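PDB 2PW6: uncharacterized protein ygiD from Escherichia coli, which opens the aromatic ring of L-DOPA between carbons 4 and 5 in vitro, as a metal-dependent extradiol dioxygenase whose physiological substrate is unknown. Local coordinates for residues A[151-156]-A[212-217]; A[191-196]-A[226-231]. One frame throughout, in Å; residues are numbered along the deposited sequence.

Contact 1 packs the part of the chain that follows strand 167-173 against an earlier helix, and contact 2 joins two helices within that part. In contact 1 the loop 212-217 lies on helix 149-159; in contact 2 the start of helix 192-202 packs on the end of the short helix 225-228. Along the chain the segments alternate, with 191-196 falling between 151-156 and 212-217. The contact centres lie 19 Å apart and their nearest atoms about 8 Å apart, so the two do not touch. Contact 2 is the one near the metal: the side chain of S228 lies about 9 Å from a bound zinc ion and about 7 Å from that of H177, whereas contact 1 is remote from the zinc ligands.

Contact 1: A[151-156]-A[212-217]; sequences WHFEMG and EQHPLV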
# COMPACT_ATOMS: atom_id res chain seq x y z
N TRP A 151 14.46 -4.54 -22.38
CA TRP A 151 13.74 -3.33 -22.71
C TRP A 151 13.81 -2.31 -21.54
O TRP A 151 14.15 -1.14 -21.73
CB TRP A 151 12.29 -3.71 -23.08
CG TRP A 151 11.49 -2.60 -23.67
CD1 TRP A 151 11.29 -2.34 -25.01
CD2 TRP A 151 10.78 -1.58 -22.95
NE1 TRP A 151 10.48 -1.23 -25.15
CE2 TRP A 151 10.15 -0.74 -23.91
CE3 TRP A 151 10.60 -1.30 -21.58
CZ2 TRP A 151 9.36 0.36 -23.55
CZ3 TRP A 151 9.81 -0.21 -21.22
CH2 TRP A 151 9.20 0.61 -22.21
N HIS A 152 13.51 -2.78 -20.33
CA HIS A 152 13.69 -1.96 -19.13
C HIS A 152 15.12 -1.50 -18.93
O HIS A 152 15.34 -0.38 -18.49
CB HIS A 152 13.17 -2.69 -17.92
CG HIS A 152 11.74 -3.10 -18.07
ND1 HIS A 152 10.70 -2.20 -18.00
CD2 HIS A 152 11.18 -4.30 -18.36
CE1 HIS A 152 9.56 -2.83 -18.19
NE2 HIS A 152 9.82 -4.11 -18.41
N PHE A 153 16.09 -2.35 -19.27
CA PHE A 153 17.51 -1.93 -19.30
C PHE A 153 17.72 -0.82 -20.35
O PHE A 153 18.38 0.18 -20.06
CB PHE A 153 18.47 -3.12 -19.54
CG PHE A 153 19.95 -2.76 -19.45
CD1 PHE A 153 20.64 -2.90 -18.25
CD2 PHE A 153 20.64 -2.28 -20.56
CE1 PHE A 153 22.00 -2.58 -18.17
CE2 PHE A 153 21.99 -1.92 -20.48
CZ PHE A 153 22.67 -2.09 -19.27
N GLU A 154 17.20 -1.03 -21.56
CA GLU A 154 17.25 0.03 -22.60
C GLU A 154 16.64 1.36 -22.15
O GLU A 154 17.16 2.41 -22.52
CB GLU A 154 16.63 -0.42 -23.94
CG GLU A 154 17.39 -1.52 -24.69
CD GLU A 154 18.84 -1.19 -25.07
OE1 GLU A 154 19.34 -0.05 -24.82
OE2 GLU A 154 19.50 -2.12 -25.62
N MSE A 155 15.57 1.30 -21.35
CA MSE A 155 14.98 2.49 -20.71
C MSE A 155 15.97 3.34 -19.92
O MSE A 155 15.98 4.56 -20.05
CB MSE A 155 13.83 2.11 -19.78
CG MSE A 155 12.59 1.64 -20.47
SE MSE A 155 11.77 3.11 -21.56
CE MSE A 155 10.98 4.15 -20.10
N GLY A 156 16.77 2.70 -19.07
CA GLY A 156 17.81 3.41 -18.33
C GLY A 156 18.92 3.93 -19.24
O GLY A 156 19.59 4.89 -18.91
N GLU A 212 21.45 -8.25 -24.32
CA GLU A 212 20.86 -9.58 -24.41
C GLU A 212 21.62 -10.66 -23.65
O GLU A 212 21.04 -11.67 -23.26
CB GLU A 212 20.75 -9.98 -25.89
CG GLU A 212 19.81 -9.13 -26.72
CD GLU A 212 18.34 -9.23 -26.28
OE1 GLU A 212 18.00 -8.69 -25.21
OE2 GLU A 212 17.53 -9.84 -27.03
N GLN A 213 22.92 -10.44 -23.45
CA GLN A 213 23.76 -11.37 -22.72
C GLN A 213 24.10 -10.89 -21.30
O GLN A 213 24.94 -11.50 -20.62
CB GLN A 213 25.06 -11.69 -23.50
CG GLN A 213 25.00 -11.64 -25.04
CD GLN A 213 24.18 -12.77 -25.68
OE1 GLN A 213 23.76 -13.72 -25.01
NE2 GLN A 213 23.96 -12.66 -27.00
N HIS A 214 23.46 -9.82 -20.82
CA HIS A 214 23.72 -9.32 -19.45
C HIS A 214 23.10 -10.27 -18.42
O HIS A 214 21.91 -10.56 -18.49
CB HIS A 214 23.17 -7.90 -19.26
CG HIS A 214 23.76 -7.13 -18.12
ND1 HIS A 214 23.80 -7.61 -16.82
CD2 HIS A 214 24.32 -5.89 -18.07
CE1 HIS A 214 24.37 -6.71 -16.03
NE2 HIS A 214 24.69 -5.66 -16.77
N PRO A 215 23.93 -10.79 -17.48
CA PRO A 215 23.48 -11.66 -16.38
C PRO A 215 22.32 -11.07 -15.57
O PRO A 215 21.40 -11.80 -15.21
CB PRO A 215 24.73 -11.75 -15.48
CG PRO A 215 25.84 -11.63 -16.42
CD PRO A 215 25.39 -10.60 -17.42
N LEU A 216 22.36 -9.77 -15.33
CA LEU A 216 21.30 -9.11 -14.58
C LEU A 216 20.05 -8.85 -15.41
O LEU A 216 18.96 -8.65 -14.88
CB LEU A 216 21.81 -7.84 -13.92
CG LEU A 216 22.93 -8.08 -12.90
CD1 LEU A 216 23.14 -6.83 -12.04
CD2 LEU A 216 22.65 -9.28 -12.00
N VAL A 217 20.21 -8.90 -16.73
CA VAL A 217 19.07 -8.82 -17.63
C VAL A 217 18.45 -10.21 -17.75
O VAL A 217 17.24 -10.34 -17.79
CB VAL A 217 19.49 -8.27 -19.03
CG1 VAL A 217 18.45 -8.62 -20.11
CG2 VAL A 217 19.72 -6.77 -18.94
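F153, on helix 149-159, faces V217 in the loop that leads to helix 225-228, with their CA atoms 7.3 Å apart the closest backbone pair across the contact. Within 151-156 it is F153 that makes the contact, and its side chain meets two residues of the loop. Its root and inner ring lie against one branch of V217, CB standing 3.9 Å from V217 CG2, while CG and CD1 are scarcely farther from the same methyl. With V217 CG1 anti to the backbone N (chi1 161°), CG2 sits beside that N and meets F153; the valine also touches A150 of the same helix. Farther out, F153 CE1 approaches H214 CD2 at 4.0 Å. The two rings meet obliquely, their centroids 5.5 Å apart and their planes inclined at 50°. The packing joins a helix that follows strand 138-144 and precedes strand 167-173 of the central mixed sheet to the long loop between helices 192-202 and 225-228, all within the LigB-type catalytic fold. H214 is held from the other side of its imidazole: L216 N donates to H214 ND1 at 3.0 Å, with an N-H...N angle of 149° and the donor close to the ring plane. This bond restrains the turn of the ring and satisfies ND1, leaving the CD2 corner toward F153. V217 N closes the turn with a weak bond to H214 O. All three touching residues are buried; L242 of helix 236-243 also packs on F153, and the ring of W207 meets that of H214.

Contact 2: A[191-196]-A[226-231]; sequences YPWATS and TLSNPT
L227 lies over one face of the W193 indole and S228 reaches its edge, so two successive residues of one helix grip the same ring from different directions. The leucine lies across the tryptophan at about a right angle. Its CG sits 3.8 Å from the centroid of the six-membered ring, only 16° off the ring normal, a CH-pi contact, while L227 CD2 comes down 3.6 Å from W193 CD2, where the two rings fuse. On the opposite face Y191 CB packs near the rim, and the indole is thus held between its own N-cap residue and L227. A chi1 of 61°, which sets W193 CG between the backbone N and the carbonyl carbon, goes with this folding of the ring back over Y191 CB, its other face turned to L227. S228 OG lies in the indole plane, 3.6 Å from W193 CZ3, a van der Waals approach; its hydrogen-bonding partner is G224 O, one turn back. Beyond the ring, L227 O accepts from N178 ND2, and the S228 backbone bonds to that of H177, a zinc-binding residue. Through H177 the packed ends of helices 192-202 and 225-228 lie one shell from the metal site of a DODA-type extradiol dioxygenase.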
# COMPACT_ATOMS: atom_id res chain seq x y z
N TYR A 191 18.03 -16.60 4.36
CA TYR A 191 17.93 -17.83 3.60
C TYR A 191 19.08 -17.95 2.66
O TYR A 191 19.49 -16.95 2.07
CB TYR A 191 16.67 -17.82 2.78
CG TYR A 191 15.43 -17.76 3.61
CD1 TYR A 191 15.35 -18.45 4.83
CD2 TYR A 191 14.33 -17.06 3.16
CE1 TYR A 191 14.18 -18.39 5.59
CE2 TYR A 191 13.17 -17.02 3.91
CZ TYR A 191 13.10 -17.70 5.11
OH TYR A 191 11.93 -17.65 5.84
N PRO A 192 19.64 -19.18 2.50
CA PRO A 192 20.82 -19.32 1.67
C PRO A 192 20.54 -19.02 0.19
O PRO A 192 21.41 -18.52 -0.50
CB PRO A 192 21.22 -20.79 1.87
CG PRO A 192 20.56 -21.18 3.17
CD PRO A 192 19.25 -20.46 3.10
N TRP A 193 19.34 -19.36 -0.29
CA TRP A 193 18.98 -19.07 -1.66
C TRP A 193 18.86 -17.54 -1.88
O TRP A 193 19.28 -17.02 -2.91
CB TRP A 193 17.69 -19.84 -2.06
CG TRP A 193 16.50 -19.48 -1.24
CD1 TRP A 193 16.07 -20.10 -0.12
CD2 TRP A 193 15.58 -18.39 -1.47
NE1 TRP A 193 14.95 -19.48 0.38
CE2 TRP A 193 14.63 -18.42 -0.44
CE3 TRP A 193 15.49 -17.39 -2.45
CZ2 TRP A 193 13.58 -17.51 -0.36
CZ3 TRP A 193 14.45 -16.46 -2.36
CH2 TRP A 193 13.51 -16.54 -1.33
N ALA A 194 18.34 -16.83 -0.88
CA ALA A 194 18.33 -15.36 -0.90
C ALA A 194 19.73 -14.77 -1.06
O ALA A 194 19.93 -13.89 -1.92
CB ALA A 194 17.60 -14.79 0.33
N THR A 195 20.69 -15.24 -0.25
CA THR A 195 22.10 -14.77 -0.30
C THR A 195 22.72 -15.17 -1.62
O THR A 195 23.42 -14.37 -2.27
CB THR A 195 22.95 -15.33 0.88
OG1 THR A 195 22.52 -14.73 2.11
CG2 THR A 195 24.41 -15.02 0.69
N SER A 196 22.48 -16.42 -2.03
CA SER A 196 22.90 -16.87 -3.36
C SER A 196 22.47 -15.88 -4.49
O SER A 196 23.33 -15.33 -5.19
CB SER A 196 22.37 -18.29 -3.65
OG SER A 196 22.99 -18.82 -4.81
N THR A 226 13.50 -17.10 -10.22
CA THR A 226 12.05 -17.06 -10.11
C THR A 226 11.58 -17.10 -8.68
O THR A 226 10.52 -16.56 -8.35
CB THR A 226 11.40 -18.22 -10.89
OG1 THR A 226 11.94 -18.22 -12.22
CG2 THR A 226 9.87 -18.06 -10.97
N LEU A 227 12.34 -17.79 -7.82
CA LEU A 227 11.99 -17.89 -6.42
C LEU A 227 12.22 -16.53 -5.71
O LEU A 227 11.43 -16.11 -4.87
CB LEU A 227 12.81 -19.03 -5.78
CG LEU A 227 12.89 -19.27 -4.26
CD1 LEU A 227 11.54 -19.52 -3.67
CD2 LEU A 227 13.88 -20.44 -3.95
N SER A 228 13.32 -15.87 -6.08
CA SER A 228 13.69 -14.56 -5.57
C SER A 228 12.76 -13.42 -6.07
O SER A 228 12.61 -12.40 -5.40
CB SER A 228 15.11 -14.24 -6.00
OG SER A 228 16.06 -14.92 -5.20
N ASN A 229 12.14 -13.66 -7.22
CA ASN A 229 11.36 -12.69 -7.96
C ASN A 229 10.28 -13.42 -8.75
O ASN A 229 10.43 -13.59 -9.95
CB ASN A 229 12.26 -11.87 -8.93
CG ASN A 229 13.27 -10.96 -8.20
OD1 ASN A 229 12.90 -10.04 -7.49
ND2 ASN A 229 14.56 -11.21 -8.42
N PRO A 230 9.20 -13.87 -8.07
CA PRO A 230 8.11 -14.58 -8.77
C PRO A 230 7.34 -13.72 -9.78
O PRO A 230 6.63 -14.26 -10.64
CB PRO A 230 7.15 -15.00 -7.63
CG PRO A 230 7.90 -14.77 -6.34
CD PRO A 230 8.98 -13.76 -6.61
N THR A 231 7.46 -12.39 -9.64
CA THR A 231 6.99 -11.43 -10.66
C THR A 231 8.12 -10.45 -10.78
O THR A 231 8.91 -10.34 -9.86
CB THR A 231 5.75 -10.69 -10.22
OG1 THR A 231 5.90 -10.24 -8.86
CG2 THR A 231 4.54 -11.59 -10.35